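Local coordinates for Mec-8 protein (Caenorhabditis elegans, PDB 6DG0) that probably binds RNA as a nuclear splicing factor, this chain being its C-terminal RNA recognition motif, crystallised with a short DNA strand, at residues L51-Q62 with G72-R80; L11-R21 with L33-A42. The protein carries 2 engineered substitutions. All coordinates share one frame; numbering follows the deposited sequence.

Contact 1: L51-Q62 with G72-R80; sequences LQKATQAMISLQ and GGLRIEYAR. With nucleotides of chain D.
The Tyr78 ring lies against helix 51-61. Over one face sits Met58 CE, 3.7 Å from the ring centroid, a CH-pi contact. Met58 SD stands almost on the ring normal, a Met-aromatic contact. The Met58 chain runs extended, then bends at chi3 (67°), turning CE over the ring. Thr55 OG1 comes in plane at the ring edge, 2.4 Å from Tyr78 OH, a hydrogen bond of doubtfully short modelled length.

Deeper in, Ile76 CG2 packs on Met58 CG at 3.6 Å. The Gln62 amide grips the Ile76 backbone at both ends. Ile76 N gives to Gln62 OE1 (2.9 Å), and Gln62 NE2 gives to Ile76 O (3.1 Å). Both bonds are nearly straight and use in-plane lone pairs, so the amide meets the strand edge-on, its rotation fixed.

Arg75 and Glu77 point away from the helix. The Arg75 guanidinium has the DA1 base of chain D over one face. Its NE bonds O6 and its NH2 bonds N7 of DG2 of chain D. Glu77 OE2 accepts from N1 of DG2 of chain D, and OE1 from N4 of DC3 of chain D. Strand 75-78, outermost in the RNA recognition motif sheet, thus packs against helix 51-61 and recognises base edges with its other side.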
loop_
_atom_site.group_PDB
_atom_site.type_symbol
_atom_site.label_atom_id
_atom_site.label_comp_id
_atom_site.label_asym_id
_atom_site.label_seq_id
_atom_site.Cartn_x
_atom_site.Cartn_y
_atom_site.Cartn_z
ATOM N N LEU A 51 2.280 -3.152 -13.737
ATOM C CA LEU A 51 1.912 -4.350 -12.986
ATOM C C LEU A 51 3.108 -5.077 -12.377
ATOM O O LEU A 51 3.068 -5.479 -11.215
ATOM C CB LEU A 51 1.137 -5.319 -13.879
ATOM C CG LEU A 51 0.685 -6.603 -13.179
ATOM C CD1 LEU A 51 -0.205 -6.279 -11.991
ATOM C CD2 LEU A 51 -0.023 -7.531 -14.154
ATOM N N GLN A 52 4.168 -5.238 -13.163
ATOM C CA GLN A 52 5.332 -6.014 -12.735
ATOM C C GLN A 52 6.007 -5.423 -11.499
ATOM O O GLN A 52 6.515 -6.154 -10.650
ATOM C CB GLN A 52 6.359 -6.134 -13.870
ATOM C CG GLN A 52 5.894 -6.908 -15.103
ATOM C CD GLN A 52 4.793 -6.209 -15.876
ATOM O OE1 GLN A 52 4.673 -4.984 -15.842
ATOM N NE2 GLN A 52 3.980 -6.989 -16.578
ATOM N N LYS A 53 6.007 -4.099 -11.397
ATOM C CA LYS A 53 6.618 -3.437 -10.254
ATOM C C LYS A 53 5.694 -3.504 -9.045
ATOM O O LYS A 53 6.156 -3.556 -7.905
ATOM C CB LYS A 53 6.948 -1.981 -10.588
ATOM C CG LYS A 53 7.928 -1.801 -11.741
ATOM C CD LYS A 53 9.304 -2.349 -11.399
ATOM C CE LYS A 53 10.279 -2.120 -12.541
ATOM N NZ LYS A 53 10.446 -0.671 -12.842
ATOM N N ALA A 54 4.389 -3.501 -9.299
ATOM C CA ALA A 54 3.396 -3.640 -8.239
ATOM C C ALA A 54 3.441 -5.038 -7.632
ATOM O O ALA A 54 3.412 -5.197 -6.412
ATOM C CB ALA A 54 2.004 -3.335 -8.770
ATOM N N THR A 55 3.502 -6.047 -8.496
ATOM C CA THR A 55 3.601 -7.437 -8.066
ATOM C C THR A 55 4.881 -7.650 -7.268
ATOM O O THR A 55 4.873 -8.276 -6.210
ATOM C CB THR A 55 3.578 -8.402 -9.267
ATOM O OG1 THR A 55 2.346 -8.247 -9.980
ATOM C CG2 THR A 55 3.695 -9.842 -8.798
ATOM N N GLN A 56 5.975 -7.103 -7.789
ATOM C CA GLN A 56 7.290 -7.214 -7.167
ATOM C C GLN A 56 7.285 -6.639 -5.754
ATOM O O GLN A 56 7.849 -7.224 -4.830
ATOM C CB GLN A 56 8.328 -6.498 -8.031
ATOM C CG GLN A 56 9.733 -6.443 -7.471
ATOM C CD GLN A 56 10.671 -5.690 -8.395
ATOM O OE1 GLN A 56 10.551 -5.778 -9.617
ATOM N NE2 GLN A 56 11.612 -4.949 -7.818
ATOM N N ALA A 57 6.638 -5.488 -5.600
ATOM C CA ALA A 57 6.529 -4.825 -4.307
ATOM C C ALA A 57 5.558 -5.528 -3.358
ATOM O O ALA A 57 5.798 -5.579 -2.152
ATOM C CB ALA A 57 6.109 -3.373 -4.498
ATOM N N MET A 58 4.470 -6.074 -3.898
ATOM C CA MET A 58 3.477 -6.748 -3.063
ATOM C C MET A 58 4.066 -7.997 -2.416
ATOM O O MET A 58 3.899 -8.224 -1.218
ATOM C CB MET A 58 2.235 -7.118 -3.878
ATOM C CG MET A 58 1.220 -7.933 -3.087
ATOM S SD MET A 58 -0.319 -8.243 -3.965
ATOM C CE MET A 58 0.272 -9.303 -5.278
ATOM N N ILE A 59 4.740 -8.809 -3.224
ATOM C CA ILE A 59 5.410 -10.012 -2.740
ATOM C C ILE A 59 6.457 -9.674 -1.677
ATOM O O ILE A 59 6.541 -10.334 -0.640
ATOM C CB ILE A 59 6.073 -10.799 -3.899
ATOM C CG1 ILE A 59 5.062 -11.747 -4.555
ATOM C CG2 ILE A 59 7.192 -11.677 -3.380
ATOM C CD1 ILE A 59 3.914 -11.082 -5.284
ATOM N N SER A 60 7.239 -8.631 -1.937
ATOM C CA SER A 60 8.328 -8.239 -1.046
ATOM C C SER A 60 7.854 -7.670 0.292
ATOM O O SER A 60 8.471 -7.917 1.327
ATOM C CB SER A 60 9.225 -7.216 -1.741
ATOM O OG SER A 60 9.884 -7.783 -2.858
ATOM N N LEU A 61 6.762 -6.911 0.269
ATOM C CA LEU A 61 6.274 -6.232 1.467
ATOM C C LEU A 61 5.144 -6.986 2.151
ATOM O O LEU A 61 4.561 -6.499 3.117
ATOM C CB LEU A 61 5.816 -4.812 1.132
ATOM C CG LEU A 61 6.942 -3.831 0.815
ATOM C CD1 LEU A 61 6.387 -2.507 0.324
ATOM C CD2 LEU A 61 7.817 -3.633 2.050
ATOM N N GLN A 62 4.828 -8.167 1.636
ATOM C CA GLN A 62 3.774 -8.988 2.214
ATOM C C GLN A 62 4.141 -9.376 3.642
ATOM O O GLN A 62 5.146 -10.050 3.879
ATOM C CB GLN A 62 3.531 -10.236 1.364
ATOM C CG GLN A 62 2.252 -10.982 1.710
ATOM C CD GLN A 62 1.010 -10.185 1.355
ATOM O OE1 GLN A 62 0.437 -9.492 2.196
ATOM N NE2 GLN A 62 0.593 -10.275 0.097
ATOM N N GLY A 72 0.878 -10.832 11.869
ATOM C CA GLY A 72 0.960 -11.131 10.453
ATOM C C GLY A 72 1.618 -10.027 9.653
ATOM O O GLY A 72 2.169 -10.278 8.581
ATOM N N GLY A 73 1.547 -8.800 10.160
ATOM C CA GLY A 73 2.140 -7.669 9.472
ATOM C C GLY A 73 1.179 -7.186 8.409
ATOM O O GLY A 73 0.005 -7.544 8.434
ATOM N N LEU A 74 1.675 -6.405 7.460
ATOM C CA LEU A 74 0.818 -5.816 6.438
ATOM C C LEU A 74 0.183 -6.871 5.537
ATOM O O LEU A 74 0.846 -7.813 5.109
ATOM C CB LEU A 74 1.618 -4.832 5.584
ATOM C CG LEU A 74 2.086 -3.539 6.253
ATOM C CD1 LEU A 74 2.759 -2.634 5.234
ATOM C CD2 LEU A 74 0.933 -2.824 6.949
ATOM N N ARG A 75 -1.106 -6.707 5.250
ATOM C CA ARG A 75 -1.787 -7.589 4.309
ATOM C C ARG A 75 -2.078 -6.834 3.017
ATOM O O ARG A 75 -2.860 -5.883 2.997
ATOM C CB ARG A 75 -3.080 -8.154 4.906
ATOM C CG ARG A 75 -2.861 -9.082 6.090
ATOM C CD ARG A 75 -4.169 -9.666 6.612
ATOM N NE ARG A 75 -5.170 -8.648 6.920
ATOM C CZ ARG A 75 -5.317 -8.080 8.113
ATOM N NH1 ARG A 75 -4.531 -8.434 9.121
ATOM N NH2 ARG A 75 -6.260 -7.169 8.304
ATOM N N ILE A 76 -1.439 -7.272 1.937
ATOM C CA ILE A 76 -1.529 -6.580 0.659
ATOM C C ILE A 76 -2.191 -7.419 -0.430
ATOM O O ILE A 76 -1.869 -8.595 -0.606
ATOM C CB ILE A 76 -0.133 -6.150 0.166
ATOM C CG1 ILE A 76 0.632 -5.433 1.280
ATOM C CG2 ILE A 76 -0.244 -5.270 -1.072
ATOM C CD1 ILE A 76 2.015 -4.963 0.869
ATOM N N GLU A 77 -3.116 -6.801 -1.157
ATOM C CA GLU A 77 -3.763 -7.430 -2.304
ATOM C C GLU A 77 -3.698 -6.501 -3.507
ATOM O O GLU A 77 -3.393 -5.317 -3.368
ATOM C CB GLU A 77 -5.222 -7.766 -1.999
ATOM C CG GLU A 77 -5.447 -8.594 -0.754
ATOM C CD GLU A 77 -6.920 -8.760 -0.438
ATOM O OE1 GLU A 77 -7.758 -8.247 -1.213
ATOM O OE2 GLU A 77 -7.241 -9.398 0.587
ATOM N N TYR A 78 -3.982 -7.039 -4.688
ATOM C CA TYR A 78 -4.247 -6.192 -5.842
ATOM C C TYR A 78 -5.548 -5.440 -5.589
ATOM O O TYR A 78 -6.531 -6.035 -5.142
ATOM C CB TYR A 78 -4.360 -7.007 -7.134
ATOM C CG TYR A 78 -3.074 -7.639 -7.624
ATOM C CD1 TYR A 78 -2.022 -6.861 -8.092
ATOM C CD2 TYR A 78 -2.932 -9.020 -7.661
ATOM C CE1 TYR A 78 -0.853 -7.441 -8.552
ATOM C CE2 TYR A 78 -1.772 -9.609 -8.124
ATOM C CZ TYR A 78 -0.735 -8.817 -8.567
ATOM O OH TYR A 78 0.422 -9.401 -9.026
ATOM N N ALA A 79 -5.562 -4.141 -5.869
ATOM C CA ALA A 79 -6.792 -3.367 -5.744
ATOM C C ALA A 79 -7.776 -3.806 -6.819
ATOM O O ALA A 79 -7.373 -4.257 -7.892
ATOM C CB ALA A 79 -6.508 -1.876 -5.849
ATOM N N ARG A 80 -9.067 -3.680 -6.535
ATOM C CA ARG A 80 -10.087 -4.121 -7.478
ATOM C C ARG A 80 -10.171 -3.155 -8.650
ATOM O O ARG A 80 -10.510 -3.540 -9.770
ATOM C CB ARG A 80 -11.444 -4.258 -6.787
ATOM C CG ARG A 80 -11.489 -5.370 -5.750
ATOM C CD ARG A 80 -12.900 -5.589 -5.228
ATOM N NE ARG A 80 -12.924 -6.488 -4.079
ATOM C CZ ARG A 80 -13.094 -6.087 -2.824
ATOM N NH1 ARG A 80 -13.253 -4.798 -2.554
ATOM N NH2 ARG A 80 -13.102 -6.973 -1.838
ATOM P P DC D 3 -14.091 -3.879 1.562
ATOM O OP1 DC D 3 -15.176 -2.890 1.384
ATOM O OP2 DC D 3 -14.113 -5.143 0.794
ATOM O "O5'" DC D 3 -12.686 -3.166 1.280
ATOM C "C5'" DC D 3 -12.417 -1.871 1.820
ATOM C "C4'" DC D 3 -12.063 -0.879 0.721
ATOM O "O4'" DC D 3 -10.874 -1.335 0.025
ATOM C "C3'" DC D 3 -13.123 -0.683 -0.358
ATOM O "O3'" DC D 3 -13.079 0.654 -0.836
ATOM C "C2'" DC D 3 -12.690 -1.671 -1.435
ATOM C "C1'" DC D 3 -11.173 -1.588 -1.334
ATOM N N1 DC D 3 -10.485 -2.844 -1.738
ATOM C C2 DC D 3 -9.923 -2.943 -3.014
ATOM O O2 DC D 3 -10.010 -1.981 -3.786
ATOM N N3 DC D 3 -9.300 -4.094 -3.369
ATOM C C4 DC D 3 -9.231 -5.110 -2.506
ATOM N N4 DC D 3 -8.605 -6.223 -2.903
ATOM C C5 DC D 3 -9.800 -5.029 -1.202
ATOM C C6 DC D 3 -10.412 -3.889 -0.863
ATOM P P DG D 2 -14.127 -9.357 2.481
ATOM O OP1 DG D 2 -15.604 -9.337 2.414
ATOM O OP2 DG D 2 -13.335 -9.668 1.270
ATOM O "O5'" DG D 2 -13.669 -7.940 3.056
ATOM C "C5'" DG D 2 -14.440 -7.322 4.079
ATOM C "C4'" DG D 2 -13.718 -6.116 4.634
ATOM O "O4'" DG D 2 -12.622 -6.562 5.441
ATOM C "C3'" DG D 2 -13.081 -5.223 3.589
ATOM O "O3'" DG D 2 -14.032 -4.264 3.123
ATOM C "C2'" DG D 2 -11.930 -4.558 4.359
ATOM C "C1'" DG D 2 -11.660 -5.535 5.517
ATOM N N9 DG D 2 -10.333 -6.151 5.493
ATOM C C8 DG D 2 -9.435 -6.209 6.531
ATOM N N7 DG D 2 -8.330 -6.832 6.231
ATOM C C5 DG D 2 -8.505 -7.222 4.912
ATOM C C6 DG D 2 -7.636 -7.935 4.051
ATOM O O6 DG D 2 -6.504 -8.376 4.297
ATOM N N1 DG D 2 -8.198 -8.122 2.791
ATOM C C2 DG D 2 -9.441 -7.676 2.411
ATOM N N2 DG D 2 -9.812 -7.951 1.152
ATOM N N3 DG D 2 -10.266 -7.007 3.207
ATOM C C4 DG D 2 -9.734 -6.816 4.439
ATOM O "O5'" DA D 1 -10.660 -13.098 3.365
ATOM C "C5'" DA D 1 -11.564 -13.362 4.434
ATOM C "C4'" DA D 1 -12.511 -12.191 4.667
ATOM O "O4'" DA D 1 -12.162 -11.530 5.899
ATOM C "C3'" DA D 1 -12.489 -11.097 3.618
ATOM O "O3'" DA D 1 -13.742 -10.407 3.636
ATOM C "C2'" DA D 1 -11.330 -10.213 4.103
ATOM C "C1'" DA D 1 -11.384 -10.379 5.629
ATOM N N9 DA D 1 -10.076 -10.619 6.237
ATOM C C8 DA D 1 -9.113 -11.483 5.793
ATOM N N7 DA D 1 -8.047 -11.525 6.552
ATOM C C5 DA D 1 -8.334 -10.642 7.578
ATOM C C6 DA D 1 -7.602 -10.240 8.712
ATOM N N6 DA D 1 -6.383 -10.706 9.002
ATOM N N1 DA D 1 -8.171 -9.338 9.537
ATOM C C2 DA D 1 -9.393 -8.878 9.244
ATOM N N3 DA D 1 -10.179 -9.183 8.210
ATOM C C4 DA D 1 -9.585 -10.080 7.407
#

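Contact 2: L11-R21 with L33-A42. Engineered in segment 33-42: Ala42 (natural residue Cys). With nucleotides of chain D.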
loop_
_atom_site.group_PDB
_atom_site.type_symbol
_atom_site.label_atom_id
_atom_site.label_comp_id
_atom_site.label_asym_id
_atom_site.label_seq_id
_atom_site.Cartn_x
_atom_site.Cartn_y
_atom_site.Cartn_z
ATOM N N LEU A 11 -3.387 -1.892 8.984
ATOM C CA LEU A 11 -2.686 -0.651 9.289
ATOM C C LEU A 11 -3.182 0.007 10.578
ATOM O O LEU A 11 -4.386 0.091 10.819
ATOM C CB LEU A 11 -2.831 0.339 8.132
ATOM C CG LEU A 11 -1.911 0.198 6.920
ATOM C CD1 LEU A 11 -2.391 1.106 5.799
ATOM C CD2 LEU A 11 -0.477 0.524 7.306
ATOM N N SER A 12 -2.249 0.496 11.388
ATOM C CA SER A 12 -2.592 1.210 12.615
ATOM C C SER A 12 -3.185 2.569 12.250
ATOM O O SER A 12 -2.955 3.074 11.153
ATOM C CB SER A 12 -1.370 1.371 13.521
ATOM O OG SER A 12 -0.408 2.230 12.938
ATOM N N ALA A 13 -3.963 3.151 13.155
ATOM C CA ALA A 13 -4.615 4.426 12.872
ATOM C C ALA A 13 -3.680 5.607 13.122
ATOM O O ALA A 13 -4.022 6.753 12.826
ATOM C CB ALA A 13 -5.878 4.570 13.705
ATOM N N GLU A 14 -2.498 5.324 13.661
ATOM C CA GLU A 14 -1.550 6.378 14.003
ATOM C C GLU A 14 -0.437 6.526 12.968
ATOM O O GLU A 14 0.387 7.435 13.070
ATOM C CB GLU A 14 -0.925 6.122 15.379
ATOM C CG GLU A 14 -1.893 6.217 16.549
ATOM C CD GLU A 14 -2.572 4.898 16.859
ATOM O OE1 GLU A 14 -2.162 3.866 16.287
ATOM O OE2 GLU A 14 -3.512 4.895 17.682
ATOM N N VAL A 15 -0.405 5.639 11.976
ATOM C CA VAL A 15 0.668 5.676 10.987
ATOM C C VAL A 15 0.559 6.884 10.053
ATOM O O VAL A 15 -0.516 7.221 9.552
ATOM C CB VAL A 15 0.719 4.371 10.148
ATOM C CG1 VAL A 15 -0.580 4.142 9.395
ATOM C CG2 VAL A 15 1.900 4.399 9.186
ATOM N N ASN A 16 1.697 7.542 9.859
ATOM C CA ASN A 16 1.840 8.682 8.957
ATOM C C ASN A 16 1.793 8.326 7.477
ATOM O O ASN A 16 2.036 7.182 7.092
ATOM C CB ASN A 16 3.146 9.421 9.248
ATOM C CG ASN A 16 3.061 10.285 10.482
ATOM O OD1 ASN A 16 3.934 10.242 11.343
ATOM N ND2 ASN A 16 2.001 11.079 10.573
ATOM N N GLU A 17 1.451 9.313 6.656
ATOM C CA GLU A 17 1.456 9.137 5.212
ATOM C C GLU A 17 2.907 9.083 4.741
ATOM O O GLU A 17 3.254 8.317 3.841
ATOM C CB GLU A 17 0.716 10.277 4.514
ATOM C CG GLU A 17 0.543 10.073 3.022
ATOM C CD GLU A 17 -0.424 11.062 2.400
ATOM O OE1 GLU A 17 -0.956 11.925 3.132
ATOM O OE2 GLU A 17 -0.639 10.982 1.171
ATOM N N ASP A 18 3.747 9.909 5.361
ATOM C CA ASP A 18 5.178 9.929 5.072
ATOM C C ASP A 18 5.856 8.627 5.483
ATOM O O ASP A 18 6.722 8.120 4.770
ATOM C CB ASP A 18 5.858 11.102 5.780
ATOM C CG ASP A 18 5.660 12.418 5.056
ATOM O OD1 ASP A 18 5.398 12.396 3.834
ATOM O OD2 ASP A 18 5.772 13.476 5.710
ATOM N N THR A 19 5.457 8.095 6.634
ATOM C CA THR A 19 5.995 6.830 7.123
ATOM C C THR A 19 5.698 5.707 6.145
ATOM O O THR A 19 6.581 4.926 5.788
ATOM C CB THR A 19 5.406 6.456 8.496
ATOM O OG1 THR A 19 5.706 7.484 9.446
ATOM C CG2 THR A 19 5.970 5.129 8.983
ATOM N N LEU A 20 4.445 5.640 5.715
ATOM C CA LEU A 20 3.999 4.603 4.800
ATOM C C LEU A 20 4.655 4.765 3.434
ATOM O O LEU A 20 4.975 3.781 2.767
ATOM C CB LEU A 20 2.479 4.631 4.663
ATOM C CG LEU A 20 1.863 3.369 4.065
ATOM C CD1 LEU A 20 2.248 2.153 4.891
ATOM C CD2 LEU A 20 0.358 3.518 3.992
ATOM N N ARG A 21 4.831 6.017 3.021
ATOM C CA ARG A 21 5.515 6.326 1.772
ATOM C C ARG A 21 6.947 5.804 1.801
ATOM O O ARG A 21 7.421 5.236 0.822
ATOM C CB ARG A 21 5.491 7.832 1.503
ATOM C CG ARG A 21 6.159 8.248 0.201
ATOM C CD ARG A 21 5.968 9.732 -0.075
ATOM N NE ARG A 21 4.553 10.081 -0.179
ATOM C CZ ARG A 21 3.859 10.725 0.754
ATOM N NH1 ARG A 21 4.444 11.104 1.882
ATOM N NH2 ARG A 21 2.574 10.988 0.556
ATOM N N LEU A 33 0.585 7.336 -3.340
ATOM C CA LEU A 33 -0.085 6.627 -2.254
ATOM C C LEU A 33 -1.273 7.422 -1.701
ATOM O O LEU A 33 -1.225 8.648 -1.621
ATOM C CB LEU A 33 0.926 6.322 -1.138
ATOM C CG LEU A 33 0.474 5.788 0.223
ATOM C CD1 LEU A 33 1.553 4.886 0.787
ATOM C CD2 LEU A 33 0.172 6.915 1.203
ATOM N N ARG A 34 -2.337 6.718 -1.325
ATOM C CA ARG A 34 -3.467 7.347 -0.646
ATOM C C ARG A 34 -3.849 6.589 0.615
ATOM O O ARG A 34 -4.055 5.372 0.587
ATOM C CB ARG A 34 -4.688 7.464 -1.565
ATOM C CG ARG A 34 -4.567 8.567 -2.601
ATOM C CD ARG A 34 -5.152 8.187 -3.950
ATOM N NE ARG A 34 -6.450 8.825 -4.173
ATOM C CZ ARG A 34 -6.609 9.997 -4.786
ATOM N NH1 ARG A 34 -5.550 10.665 -5.222
ATOM N NH2 ARG A 34 -7.824 10.510 -4.950
ATOM N N LEU A 35 -3.951 7.333 1.712
ATOM C CA LEU A 35 -4.223 6.772 3.025
ATOM C C LEU A 35 -5.638 7.149 3.458
ATOM O O LEU A 35 -5.968 8.330 3.612
ATOM C CB LEU A 35 -3.197 7.262 4.047
ATOM C CG LEU A 35 -3.291 6.715 5.471
ATOM C CD1 LEU A 35 -3.208 5.202 5.469
ATOM C CD2 LEU A 35 -2.198 7.317 6.338
ATOM N N HIS A 36 -6.473 6.140 3.662
ATOM C CA HIS A 36 -7.886 6.354 3.921
ATOM C C HIS A 36 -8.316 5.733 5.234
ATOM O O HIS A 36 -7.935 4.607 5.564
ATOM C CB HIS A 36 -8.727 5.782 2.787
ATOM C CG HIS A 36 -10.174 5.620 3.135
ATOM N ND1 HIS A 36 -10.723 4.394 3.459
ATOM C CD2 HIS A 36 -11.178 6.516 3.225
ATOM C CE1 HIS A 36 -12.010 4.549 3.719
ATOM N NE2 HIS A 36 -12.312 5.828 3.587
ATOM N N ASN A 37 -9.107 6.487 5.987
ATOM C CA ASN A 37 -9.617 6.000 7.254
ATOM C C ASN A 37 -11.132 6.114 7.299
ATOM O O ASN A 37 -11.722 7.020 6.721
ATOM C CB ASN A 37 -8.988 6.768 8.418
ATOM C CG ASN A 37 -9.193 6.071 9.739
ATOM O OD1 ASN A 37 -9.707 4.957 9.777
ATOM N ND2 ASN A 37 -8.760 6.700 10.827
ATOM N N LYS A 38 -11.744 5.183 8.018
ATOM C CA LYS A 38 -13.191 5.106 8.154
ATOM C C LYS A 38 -13.636 5.128 9.612
ATOM O O LYS A 38 -13.561 6.157 10.278
ATOM C CB LYS A 38 -13.712 3.849 7.459
ATOM N N ASN A 39 -14.113 3.987 10.096
ATOM C CA ASN A 39 -14.507 3.860 11.491
ATOM C C ASN A 39 -13.332 3.611 12.442
ATOM O O ASN A 39 -13.070 4.431 13.321
ATOM C CB ASN A 39 -15.545 2.742 11.636
ATOM N N GLY A 40 -12.610 2.510 12.260
ATOM C CA GLY A 40 -11.431 2.251 13.073
ATOM C C GLY A 40 -10.100 2.389 12.353
ATOM O O GLY A 40 -9.713 3.478 11.939
ATOM N N SER A 41 -9.375 1.278 12.263
ATOM C CA SER A 41 -8.067 1.205 11.604
ATOM C C SER A 41 -8.131 1.636 10.132
ATOM O O SER A 41 -9.193 1.612 9.518
ATOM C CB SER A 41 -7.478 -0.203 11.737
ATOM O OG SER A 41 -8.169 -1.124 10.913
ATOM N N ALA A 42 -6.992 2.046 9.579
ATOM C CA ALA A 42 -6.921 2.552 8.204
ATOM C C ALA A 42 -6.442 1.535 7.160
ATOM O O ALA A 42 -5.831 0.522 7.493
ATOM C CB ALA A 42 -6.032 3.786 8.158
ATOM P P DC D 5 -13.894 8.286 -0.970
ATOM O OP1 DC D 5 -14.019 9.252 0.144
ATOM O OP2 DC D 5 -15.110 7.671 -1.548
ATOM O "O5'" DC D 5 -13.083 8.976 -2.165
ATOM C "C5'" DC D 5 -11.841 9.609 -1.895
ATOM C "C4'" DC D 5 -11.045 9.822 -3.173
ATOM O "O4'" DC D 5 -10.656 8.543 -3.721
ATOM C "C3'" DC D 5 -11.777 10.554 -4.305
ATOM O "O3'" DC D 5 -11.167 11.825 -4.518
ATOM C "C2'" DC D 5 -11.623 9.638 -5.532
ATOM C "C1'" DC D 5 -10.514 8.689 -5.105
ATOM N N1 DC D 5 -10.585 7.347 -5.747
ATOM C C2 DC D 5 -9.480 6.874 -6.459
ATOM O O2 DC D 5 -8.466 7.578 -6.530
ATOM N N3 DC D 5 -9.547 5.653 -7.044
ATOM C C4 DC D 5 -10.659 4.926 -6.943
ATOM N N4 DC D 5 -10.678 3.729 -7.538
ATOM C C5 DC D 5 -11.800 5.393 -6.225
ATOM C C6 DC D 5 -11.721 6.599 -5.650
ATOM P P DA D 4 -14.431 1.505 -0.993
ATOM O OP1 DA D 4 -15.312 1.189 0.154
ATOM O OP2 DA D 4 -14.918 1.295 -2.375
ATOM O "O5'" DA D 4 -13.948 3.026 -0.884
ATOM C "C5'" DA D 4 -13.262 3.486 0.276
ATOM C "C4'" DA D 4 -12.470 4.748 -0.036
ATOM O "O4'" DA D 4 -11.250 4.388 -0.737
ATOM C "C3'" DA D 4 -13.194 5.755 -0.928
ATOM O "O3'" DA D 4 -12.929 7.086 -0.502
ATOM C "C2'" DA D 4 -12.612 5.480 -2.313
ATOM C "C1'" DA D 4 -11.189 5.049 -1.983
ATOM N N9 DA D 4 -10.635 4.117 -2.962
ATOM C C8 DA D 4 -11.192 2.940 -3.379
ATOM N N7 DA D 4 -10.477 2.302 -4.274
ATOM C C5 DA D 4 -9.372 3.117 -4.460
ATOM C C6 DA D 4 -8.237 3.002 -5.286
ATOM N N6 DA D 4 -8.027 1.968 -6.110
ATOM N N1 DA D 4 -7.321 3.991 -5.234
ATOM C C2 DA D 4 -7.534 5.023 -4.407
ATOM N N3 DA D 4 -8.559 5.242 -3.586
ATOM C C4 DA D 4 -9.453 4.243 -3.661
#
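Leu20 of helix 17-24 meets Leu33 of strand 30-37 at about a right angle, with Leu20 CG 3.6 Å from Leu33 CD1. This is the first half of the beta-alpha-beta-beta-alpha-beta fold of an RNA recognition motif, where helix 17-24 packs on one face of the sheet. This is the tight part. Leu33 CD2 also lies on Glu17 CG at 3.7 Å, and Leu35 CD2 reaches the backbone O of Val15 at 3.6 Å. Leu35 has its CG anti to the backbone N (chi1 -177°), which sends its two methyls toward Leu11 and the Val15-Glu17 backbone. Beside this packing, on the exposed side of the helix, Arg21 forms salt bridges with Asp18 and Glu17.

The other end is loose. Residues 38-41 are poorly ordered. Ala42, an engineered residue that is Cys in nature, gives its N-H to Leu11 O in a weak, bent bond of 3.5 Å.

His36 and Arg34 face the other way, to the nucleic acid. His36 meets the sugar of DA4 of chain D. With an alanine here the ring is gone, and the deoxyribose of DA4 of chain D is likely to lose its packing surface on the strand. The Arg34 guanidinium has O2 of DC5 of chain D over one face. C4' of DA4 of chain D sits 3.7 Å above the His36 ring plane, over its centre.

From the N terminus, strand 4-11 runs into segment 11-21, the start of contact 2. That contact closes a loop of 11 residues, which holds the rest of helix 17-24 and the start of strand 30-37. The chain then continues through strand 42-48 to helix 51-61, where contact 1 opens. Contact 1 closes the loop from 63 to 71, which has no helix or strand. The two contacts follow in series and neither nest nor cross. Each brings a helix against one outermost strand of the same sheet, 30-37 in contact 2 and 75-78 in contact 1. They meet where Leu74 CD2 lies 3.7 Å from Leu11 CD2.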